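Local coordinates for tryptophan--tRNA ligase (PDB 2YY5), which probably joins tryptophan to its cognate tRNA at the expense of ATP, acting as a homodimeric class I aminoacyl-tRNA synthetase, at residues F41-H46 and F81-L86; K77-L82 and K322-A327. The protein carries 1 engineered substitution. All coordinates share one frame; numbering follows the deposited sequence.

Contact 1 (F41-H46 and F81-L86). With WSA (5'-O-[(L-tryptophylamino)sulfonyl]adenosine), chain J.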
ATOM      1  N   PHE B  41      15.647 -10.629  -2.660  1.00  9.80           N
ATOM      2  CA  PHE B  41      15.482  -9.604  -1.642  1.00 11.87           C
ATOM      3  C   PHE B  41      14.893 -10.115  -0.330  1.00 13.15           C
ATOM      4  O   PHE B  41      14.221 -11.154  -0.279  1.00  9.22           O
ATOM      5  CB  PHE B  41      14.615  -8.445  -2.171  1.00  8.12           C
ATOM      6  CG  PHE B  41      13.194  -8.836  -2.488  1.00 10.35           C
ATOM      7  CD1 PHE B  41      12.864  -9.394  -3.723  1.00 16.86           C
ATOM      8  CD2 PHE B  41      12.186  -8.663  -1.541  1.00 15.33           C
ATOM      9  CE1 PHE B  41      11.549  -9.778  -4.014  1.00 12.27           C
ATOM     10  CE2 PHE B  41      10.866  -9.042  -1.818  1.00 17.14           C
ATOM     11  CZ  PHE B  41      10.549  -9.599  -3.056  1.00 17.14           C
ATOM     12  N   VAL B  42      15.176  -9.369   0.730  1.00 11.38           N
ATOM     13  CA  VAL B  42      14.681  -9.668   2.059  1.00 15.12           C
ATOM     14  C   VAL B  42      13.337  -8.953   2.091  1.00 13.82           C
ATOM     15  O   VAL B  42      13.280  -7.730   2.126  1.00 12.71           O
ATOM     16  CB  VAL B  42      15.624  -9.079   3.126  1.00 21.08           C
ATOM     17  CG1 VAL B  42      15.044  -9.282   4.529  1.00 23.62           C
ATOM     18  CG2 VAL B  42      16.992  -9.726   3.000  1.00 18.15           C
ATOM     19  N   ALA B  43      12.258  -9.721   2.065  1.00 14.37           N
ATOM     20  CA  ALA B  43      10.919  -9.151   2.042  1.00 18.94           C
ATOM     21  C   ALA B  43      10.391  -8.639   3.400  1.00 18.88           C
ATOM     22  O   ALA B  43       9.397  -9.145   3.924  1.00 15.86           O
ATOM     23  CB  ALA B  43       9.961 -10.175   1.443  1.00 18.36           C
ATOM     24  N   ASP B  44      11.044  -7.614   3.941  1.00 20.29           N
ATOM     25  CA  ASP B  44      10.658  -7.050   5.235  1.00 22.80           C
ATOM     26  C   ASP B  44       9.343  -6.269   5.243  1.00 22.98           C
ATOM     27  O   ASP B  44       8.863  -5.878   6.304  1.00 25.58           O
ATOM     28  CB  ASP B  44      11.779  -6.167   5.786  1.00 19.09           C
ATOM     29  CG  ASP B  44      12.168  -5.042   4.837  1.00 24.78           C
ATOM     30  OD1 ASP B  44      12.759  -4.058   5.323  1.00 23.89           O
ATOM     31  OD2 ASP B  44      11.901  -5.143   3.615  1.00 21.12           O
ATOM     32  N   LEU B  45       8.766  -6.030   4.071  1.00 22.70           N
ATOM     33  CA  LEU B  45       7.489  -5.326   3.988  1.00 19.73           C
ATOM     34  C   LEU B  45       6.373  -6.351   4.197  1.00 19.47           C
ATOM     35  O   LEU B  45       5.242  -5.998   4.524  1.00 25.65           O
ATOM     36  CB  LEU B  45       7.341  -4.628   2.628  1.00 15.08           C
ATOM     37  CG  LEU B  45       8.328  -3.474   2.388  1.00 15.87           C
ATOM     38  CD1 LEU B  45       8.103  -2.893   1.015  1.00 19.02           C
ATOM     39  CD2 LEU B  45       8.157  -2.394   3.450  1.00  9.77           C
ATOM     40  N   HIS B  46       6.716  -7.625   4.018  1.00 22.16           N
ATOM     41  CA  HIS B  46       5.781  -8.731   4.202  1.00 20.23           C
ATOM     42  C   HIS B  46       5.804  -9.172   5.656  1.00 19.41           C
ATOM     43  O   HIS B  46       4.822  -9.696   6.173  1.00 25.02           O
ATOM     44  CB  HIS B  46       6.162  -9.903   3.291  1.00 16.84           C
ATOM     45  CG  HIS B  46       5.794  -9.682   1.857  1.00 19.27           C
ATOM     46  ND1 HIS B  46       4.519  -9.893   1.378  1.00 15.56           N
ATOM     47  CD2 HIS B  46       6.509  -9.194   0.818  1.00 19.46           C
ATOM     48  CE1 HIS B  46       4.466  -9.541   0.107  1.00 15.04           C
ATOM     49  NE2 HIS B  46       5.658  -9.113  -0.259  1.00 14.81           N
ATOM     50  N   PHE B  81      18.993  -7.394  -2.211  1.00 19.15           N
ATOM     51  CA  PHE B  81      18.585  -6.138  -1.595  1.00 14.34           C
ATOM     52  C   PHE B  81      17.518  -6.267  -0.511  1.00 10.82           C
ATOM     53  O   PHE B  81      16.974  -7.342  -0.290  1.00  4.86           O
ATOM     54  CB  PHE B  81      18.101  -5.177  -2.682  1.00 10.24           C
ATOM     55  CG  PHE B  81      16.841  -5.621  -3.387  1.00  9.56           C
ATOM     56  CD1 PHE B  81      15.621  -5.004  -3.113  1.00 10.09           C
ATOM     57  CD2 PHE B  81      16.888  -6.596  -4.382  1.00 10.50           C
ATOM     58  CE1 PHE B  81      14.468  -5.339  -3.831  1.00  9.49           C
ATOM     59  CE2 PHE B  81      15.737  -6.939  -5.108  1.00 11.35           C
ATOM     60  CZ  PHE B  81      14.527  -6.306  -4.833  1.00  4.31           C
ATOM     61  N   LEU B  82      17.234  -5.155   0.171  1.00 12.99           N
ATOM     62  CA  LEU B  82      16.219  -5.131   1.220  1.00 12.87           C
ATOM     63  C   LEU B  82      15.005  -4.404   0.665  1.00 16.47           C
ATOM     64  O   LEU B  82      15.072  -3.210   0.373  1.00 17.41           O
ATOM     65  CB  LEU B  82      16.728  -4.400   2.464  1.00 13.21           C
ATOM     66  CG  LEU B  82      15.714  -4.370   3.613  1.00 14.24           C
ATOM     67  CD1 LEU B  82      15.592  -5.775   4.166  1.00 10.15           C
ATOM     68  CD2 LEU B  82      16.141  -3.406   4.715  1.00 10.55           C
ATOM     69  N   GLN B  83      13.903  -5.137   0.521  1.00 14.93           N
ATOM     70  CA  GLN B  83      12.654  -4.606  -0.018  1.00 15.97           C
ATOM     71  C   GLN B  83      12.307  -3.180   0.428  1.00 14.81           C
ATOM     72  O   GLN B  83      11.992  -2.323  -0.394  1.00 11.56           O
ATOM     73  CB  GLN B  83      11.505  -5.565   0.334  1.00 17.25           C
ATOM     74  CG  GLN B  83      10.139  -5.166  -0.209  1.00 14.06           C
ATOM     75  CD  GLN B  83       9.062  -6.167   0.162  1.00 15.85           C
ATOM     76  OE1 GLN B  83       9.160  -6.844   1.181  1.00 15.19           O
ATOM     77  NE2 GLN B  83       8.020  -6.252  -0.654  1.00 13.98           N
ATOM     78  N   SER B  84      12.374  -2.922   1.726  1.00 17.21           N
ATOM     79  CA  SER B  84      12.047  -1.600   2.239  1.00 15.82           C
ATOM     80  C   SER B  84      12.987  -0.484   1.770  1.00 19.67           C
ATOM     81  O   SER B  84      12.653   0.695   1.914  1.00 18.50           O
ATOM     82  CB  SER B  84      12.010  -1.627   3.779  1.00 19.98           C
ATOM     83  OG  SER B  84      13.300  -1.832   4.344  1.00 14.63           O
ATOM     84  N   ASP B  85      14.159  -0.834   1.233  1.00 15.60           N
ATOM     85  CA  ASP B  85      15.100   0.190   0.762  1.00 14.17           C
ATOM     86  C   ASP B  85      14.609   0.843  -0.520  1.00 18.01           C
ATOM     87  O   ASP B  85      15.129   1.881  -0.933  1.00 20.13           O
ATOM     88  CB  ASP B  85      16.492  -0.402   0.516  1.00 16.98           C
ATOM     89  CG  ASP B  85      17.369  -0.390   1.759  1.00 22.22           C
ATOM     90  OD1 ASP B  85      18.361  -1.147   1.786  1.00 26.41           O
ATOM     91  OD2 ASP B  85      17.083   0.379   2.700  1.00 20.36           O
ATOM     92  N   LEU B  86      13.617   0.222  -1.153  1.00 13.67           N
ATOM     93  CA  LEU B  86      13.048   0.746  -2.385  1.00 14.99           C
ATOM     94  C   LEU B  86      11.578   1.174  -2.290  1.00 13.09           C
ATOM     95  O   LEU B  86      10.674   0.344  -2.284  1.00 11.55           O
ATOM     96  CB  LEU B  86      13.185  -0.283  -3.515  1.00 12.49           C
ATOM     97  CG  LEU B  86      14.575  -0.520  -4.102  1.00 20.51           C
ATOM     98  CD1 LEU B  86      15.473  -1.154  -3.050  1.00 14.06           C
ATOM     99  CD2 LEU B  86      14.464  -1.420  -5.332  1.00 19.46           C
TER
HETATM  100  CD2 WSA J1351       8.167 -13.430  -2.441  1.00  8.48           C
HETATM  101  CE3 WSA J1351       8.736 -14.573  -2.990  1.00 13.39           C
HETATM  102  CZ3 WSA J1351       8.970 -14.633  -4.358  1.00  7.01           C
HETATM  103  CH2 WSA J1351       8.634 -13.553  -5.171  1.00  7.52           C
HETATM  104  CZ2 WSA J1351       8.063 -12.413  -4.619  1.00  8.15           C
HETATM  105  CE2 WSA J1351       7.830 -12.353  -3.251  1.00 10.33           C
HETATM  106  N11 WSA J1351       7.330 -11.404  -2.463  1.00  8.53           N
HETATM  107  CD1 WSA J1351       7.336 -11.826  -1.202  1.00  9.92           C
HETATM  108  CG  WSA J1351       7.841 -13.057  -1.143  1.00  7.70           C
HETATM  109  CB  WSA J1351       8.037 -13.888   0.124  1.00 12.19           C
HETATM  110  CA  WSA J1351       7.205 -15.172   0.088  1.00 17.01           C
HETATM  111  NH3 WSA J1351       5.780 -14.858  -0.077  1.00  5.23           N
HETATM  112  C   WSA J1351       7.416 -15.932   1.400  1.00 18.47           C
HETATM  113  O   WSA J1351       6.846 -15.567   2.423  1.00 36.46           O
HETATM  114  NS  WSA J1351       8.232 -16.980   1.370  1.00 26.68           N
HETATM  115  S   WSA J1351       8.763 -17.325   2.873  1.00 28.05           S
HETATM  116  O1S WSA J1351       9.507 -16.151   3.438  1.00 10.99           O
HETATM  117  O2S WSA J1351       7.603 -17.632   3.773  1.00 20.32           O
HETATM  118  O5' WSA J1351       9.629 -18.458   2.738  1.00 17.98           O
HETATM  119  C5' WSA J1351      10.703 -18.385   1.793  1.00  8.26           C
HETATM  120  C4' WSA J1351      10.679 -19.480   0.722  1.00 17.17           C
HETATM  121  O4' WSA J1351      10.681 -20.775   1.349  1.00 10.38           O
HETATM  122  C3' WSA J1351       9.447 -19.435  -0.185  1.00 19.43           C
HETATM  123  O3' WSA J1351       9.826 -19.757  -1.527  1.00 19.60           O
HETATM  124  C2' WSA J1351       8.591 -20.561   0.393  1.00 23.26           C
HETATM  125  O2' WSA J1351       7.725 -21.077  -0.621  1.00 20.23           O
HETATM  126  C1' WSA J1351       9.699 -21.574   0.672  1.00 10.25           C
HETATM  127  N9  WSA J1351       9.204 -22.632   1.585  1.00 16.91           N
HETATM  128  C8  WSA J1351       8.610 -22.412   2.755  1.00 12.79           C
HETATM  129  N7  WSA J1351       8.343 -23.572   3.349  1.00 17.08           N
HETATM  130  C5  WSA J1351       8.773 -24.544   2.546  1.00 11.42           C
HETATM  131  C4  WSA J1351       9.312 -23.943   1.417  1.00 13.77           C
HETATM  132  N3  WSA J1351       9.817 -24.718   0.443  1.00 14.55           N
HETATM  133  C2  WSA J1351       9.806 -26.035   0.555  1.00 11.78           C
HETATM  134  N1  WSA J1351       9.302 -26.636   1.618  1.00 19.08           N
HETATM  135  C6  WSA J1351       8.780 -25.926   2.629  1.00 19.36           C
HETATM  136  N6  WSA J1351       8.287 -26.535   3.707  1.00 22.81           N

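Contact 2 (K77-L82 and K322-A327)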
ATOM      1  N   LYS B  77      27.641 -11.835  -8.657  1.00 31.20           N
ATOM      2  CA  LYS B  77      26.942 -12.602  -9.678  1.00 31.15           C
ATOM      3  C   LYS B  77      25.439 -12.338  -9.628  1.00 33.14           C
ATOM      4  O   LYS B  77      24.741 -12.500 -10.629  1.00 38.57           O
ATOM      5  CB  LYS B  77      27.207 -14.097  -9.479  1.00 32.15           C
ATOM      6  CG  LYS B  77      28.670 -14.492  -9.596  1.00 31.47           C
ATOM      7  CD  LYS B  77      28.911 -15.918  -9.127  1.00 40.64           C
ATOM      8  CE  LYS B  77      30.395 -16.282  -9.157  1.00 39.37           C
ATOM      9  NZ  LYS B  77      30.665 -17.568  -8.447  1.00 37.90           N
ATOM     10  N   ALA B  78      24.949 -11.918  -8.464  1.00 29.02           N
ATOM     11  CA  ALA B  78      23.527 -11.657  -8.273  1.00 25.37           C
ATOM     12  C   ALA B  78      23.264 -10.306  -7.606  1.00 27.10           C
ATOM     13  O   ALA B  78      24.194  -9.567  -7.291  1.00 25.07           O
ATOM     14  CB  ALA B  78      22.913 -12.777  -7.437  1.00 15.51           C
ATOM     15  N   CYS B  79      21.983  -9.996  -7.405  1.00 23.27           N
ATOM     16  CA  CYS B  79      21.558  -8.757  -6.765  1.00 22.08           C
ATOM     17  C   CYS B  79      20.757  -9.083  -5.513  1.00 23.52           C
ATOM     18  O   CYS B  79      19.673  -9.656  -5.603  1.00 28.02           O
ATOM     19  CB  CYS B  79      20.682  -7.938  -7.709  1.00 22.22           C
ATOM     20  SG  CYS B  79      19.985  -6.468  -6.931  1.00 32.98           S
ATOM     21  N   LEU B  80      21.290  -8.722  -4.350  1.00 21.03           N
ATOM     22  CA  LEU B  80      20.620  -8.989  -3.080  1.00 22.51           C
ATOM     23  C   LEU B  80      20.281  -7.666  -2.395  1.00 21.82           C
ATOM     24  O   LEU B  80      21.173  -6.904  -2.036  1.00 21.93           O
ATOM     25  CB  LEU B  80      21.533  -9.837  -2.186  1.00 17.18           C
ATOM     26  CG  LEU B  80      21.143 -10.065  -0.720  1.00 21.29           C
ATOM     27  CD1 LEU B  80      19.799 -10.793  -0.611  1.00  9.13           C
ATOM     28  CD2 LEU B  80      22.256 -10.871  -0.046  1.00 12.41           C
ATOM     29  N   PHE B  81      18.993  -7.394  -2.211  1.00 19.15           N
ATOM     30  CA  PHE B  81      18.585  -6.138  -1.595  1.00 14.34           C
ATOM     31  C   PHE B  81      17.518  -6.267  -0.511  1.00 10.82           C
ATOM     32  O   PHE B  81      16.974  -7.342  -0.290  1.00  4.86           O
ATOM     33  CB  PHE B  81      18.101  -5.177  -2.682  1.00 10.24           C
ATOM     34  CG  PHE B  81      16.841  -5.621  -3.387  1.00  9.56           C
ATOM     35  CD1 PHE B  81      15.621  -5.004  -3.113  1.00 10.09           C
ATOM     36  CD2 PHE B  81      16.888  -6.596  -4.382  1.00 10.50           C
ATOM     37  CE1 PHE B  81      14.468  -5.339  -3.831  1.00  9.49           C
ATOM     38  CE2 PHE B  81      15.737  -6.939  -5.108  1.00 11.35           C
ATOM     39  CZ  PHE B  81      14.527  -6.306  -4.833  1.00  4.31           C
ATOM     40  N   LEU B  82      17.234  -5.155   0.171  1.00 12.99           N
ATOM     41  CA  LEU B  82      16.219  -5.131   1.220  1.00 12.87           C
ATOM     42  C   LEU B  82      15.005  -4.404   0.665  1.00 16.47           C
ATOM     43  O   LEU B  82      15.072  -3.210   0.373  1.00 17.41           O
ATOM     44  CB  LEU B  82      16.728  -4.400   2.464  1.00 13.21           C
ATOM     45  CG  LEU B  82      15.714  -4.370   3.613  1.00 14.24           C
ATOM     46  CD1 LEU B  82      15.592  -5.775   4.166  1.00 10.15           C
ATOM     47  CD2 LEU B  82      16.141  -3.406   4.715  1.00 10.55           C
ATOM     48  N   LYS B 322      20.595  -2.404  -3.382  1.00 16.13           N
ATOM     49  CA  LYS B 322      19.638  -1.306  -3.411  1.00 17.26           C
ATOM     50  C   LYS B 322      19.747  -0.530  -4.725  1.00 22.48           C
ATOM     51  O   LYS B 322      18.761  -0.329  -5.438  1.00 22.53           O
ATOM     52  CB  LYS B 322      19.920  -0.352  -2.246  1.00 18.34           C
ATOM     53  CG  LYS B 322      19.006   0.873  -2.162  1.00 17.22           C
ATOM     54  CD  LYS B 322      19.629   1.936  -1.273  1.00 22.54           C
ATOM     55  CE  LYS B 322      18.585   2.806  -0.587  1.00 32.71           C
ATOM     56  NZ  LYS B 322      17.717   3.584  -1.508  1.00 39.29           N
ATOM     57  N   ASN B 323      20.956  -0.082  -5.035  1.00 18.46           N
ATOM     58  CA  ASN B 323      21.170   0.685  -6.243  1.00 22.63           C
ATOM     59  C   ASN B 323      20.893  -0.127  -7.490  1.00 25.11           C
ATOM     60  O   ASN B 323      20.193   0.334  -8.389  1.00 26.15           O
ATOM     61  CB  ASN B 323      22.598   1.222  -6.282  1.00 20.48           C
ATOM     62  CG  ASN B 323      22.873   2.186  -5.159  1.00 27.08           C
ATOM     63  OD1 ASN B 323      22.011   2.990  -4.798  1.00 20.90           O
ATOM     64  ND2 ASN B 323      24.079   2.124  -4.604  1.00 28.50           N
ATOM     65  N   GLN B 324      21.437  -1.340  -7.536  1.00 24.22           N
ATOM     66  CA  GLN B 324      21.269  -2.210  -8.688  1.00 23.84           C
ATOM     67  C   GLN B 324      19.804  -2.541  -8.939  1.00 22.27           C
ATOM     68  O   GLN B 324      19.304  -2.361 -10.044  1.00 25.96           O
ATOM     69  CB  GLN B 324      22.084  -3.495  -8.494  1.00 29.29           C
ATOM     70  CG  GLN B 324      22.052  -4.432  -9.696  1.00 40.67           C
ATOM     71  CD  GLN B 324      22.967  -5.645  -9.549  1.00 45.41           C
ATOM     72  OE1 GLN B 324      23.065  -6.474 -10.463  1.00 49.03           O
ATOM     73  NE2 GLN B 324      23.640  -5.758  -8.404  1.00 42.72           N
ATOM     74  N   ALA B 325      19.119  -3.017  -7.909  1.00 21.58           N
ATOM     75  CA  ALA B 325      17.712  -3.372  -8.024  1.00 22.55           C
ATOM     76  C   ALA B 325      16.903  -2.146  -8.416  1.00 23.77           C
ATOM     77  O   ALA B 325      15.992  -2.205  -9.242  1.00 25.41           O
ATOM     78  CB  ALA B 325      17.207  -3.929  -6.696  1.00 15.16           C
ATOM     79  N   GLN B 326      17.249  -1.027  -7.809  1.00 24.74           N
ATOM     80  CA  GLN B 326      16.553   0.210  -8.074  1.00 28.00           C
ATOM     81  C   GLN B 326      16.758   0.642  -9.520  1.00 28.62           C
ATOM     82  O   GLN B 326      15.971   1.411 -10.058  1.00 31.00           O
ATOM     83  CB  GLN B 326      17.047   1.277  -7.108  1.00 27.56           C
ATOM     84  CG  GLN B 326      16.181   2.497  -7.041  1.00 31.35           C
ATOM     85  CD  GLN B 326      16.399   3.252  -5.755  1.00 33.55           C
ATOM     86  OE1 GLN B 326      17.537   3.534  -5.373  1.00 32.15           O
ATOM     87  NE2 GLN B 326      15.309   3.584  -5.073  1.00 33.13           N
ATOM     88  N   ALA B 327      17.807   0.128 -10.153  1.00 30.88           N
ATOM     89  CA  ALA B 327      18.092   0.469 -11.543  1.00 33.81           C
ATOM     90  C   ALA B 327      16.969  -0.015 -12.457  1.00 36.24           C
ATOM     91  O   ALA B 327      16.492   0.730 -13.316  1.00 39.27           O
ATOM     92  CB  ALA B 327      19.414  -0.143 -11.976  1.00 35.04           C
TER
HETATM   93  O   HOH W   1      25.014  -8.299  -9.769  1.00 43.14           O

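Contact 1 (F41-H46 and F81-L86)
Phe41 and Val42 pair in parallel with Phe81 and Leu82 at the C-terminal ends of two neighbouring strands of the Rossmann fold of class I synthetases, where the tryptophanyl end of the bound adenylate analogue WSA lies. Val42 N donates to Phe81 O (2.9 Å), and Val42 O accepts Gln83 N (3.1 Å) and Asp44 N from opposite faces of its plane; the bond from Asp44 N closes an inverse gamma turn centred on Ala43, where the chain leaves the strand. On one face of the sheet, Phe41 sets its CB over the centre of the Phe81 ring, 3.3 Å from the centroid, the two rings side by side with planes 32° apart. On the other face, Val42 CB meets Leu82 CD1 at 3.5 Å. Gln83 reaches across against the Leu45 side chain: with CG anti to the backbone N (chi1 -178°) and the chain extended, OE1 receives Leu45 N (3.0 Å) from above the amide plane. Asp44 turns back to Ser84, taking Ser84 N on the syn lone pair of OD2 (3.0 Å) and Ser84 OG on OD1, a bond of doubtful length. The rim of the Phe41 ring faces WSA N11 (CZ to N11 3.7 Å). WSA CD1 lies over a face of the His46 imidazole, whose NE2 is hydrogen-bonded to Asp142, a predicted tryptophan-binding residue to which Gln83 NE2 also bonds weakly. Helix 131-144 packs on Leu45, His46 and Gln83, helix 54-71 on Val42 and Leu82, strand 6-11 bonds to Phe41 and Ala43, and Gly343 of the second subunit bonds to Ser84 OG.

Contact 2 (K77-L82 and K322-A327)
Ala78 meets Gln324 through a water that donates to Gln324 OE1 (2.8 Å) and, weakly, to the backbone O of Ala78; the glutamine chain is extended and solvent-exposed. At Cys79 the side chain turns to the helix, and its CB rests 3.7 Å from Gln324 CD, against the flat amide. With SG anti to the backbone N (chi1 174°), the sulfur reaches forward to Ala325, lying 3.8 Å from its CB. Strand 78-82 is, within this chain, an edge strand of the parallel Rossmann sheet; segment 322-327 of the long C-terminal helix 311-340 crosses it, the axes of the two short segments approaching to 7.5 Å with their N-to-C directions 102° apart. Alternation along the strand sends Leu80 away from segment 322-327, onto helix 54-71 and onto Cys317 in an earlier turn of helix 311-340. Phe81 points toward segment 322-327 again. Its CB lies 3.8 Å from Lys322 N, and one face of its ring takes the methyl group of Ala325 in a CH-pi contact, CB standing 3.6 Å from the centroid and 15° off the normal, displaced toward CD2. Tyr146 touches both Phe81 and Ala325.

How the contacts relate
Contacts 1 and 2 share strand 78-82 and meet at Phe81, whose ring is held between Phe41 of the neighbouring strand and Ala325 of helix 311-340, on opposite faces. Contact 1 is wholly buried and beside the ligand; it combines hydrogen bonds with apolar and aromatic contacts on the two sheet faces, and it also reaches the second subunit. Contact 2, farther from the chain's centre, is also mostly buried, with Gln324 exposed. It has no direct hydrogen bond across it: the Ala325 methyl meets a ring and a sulfur, an amide lies against Cys79, and a water bridges at the exposed side. Segment 81-86 runs on to touch the helix again, where Lys322 NZ probably bonds to Asp85 O and Leu86 packs on Ala325.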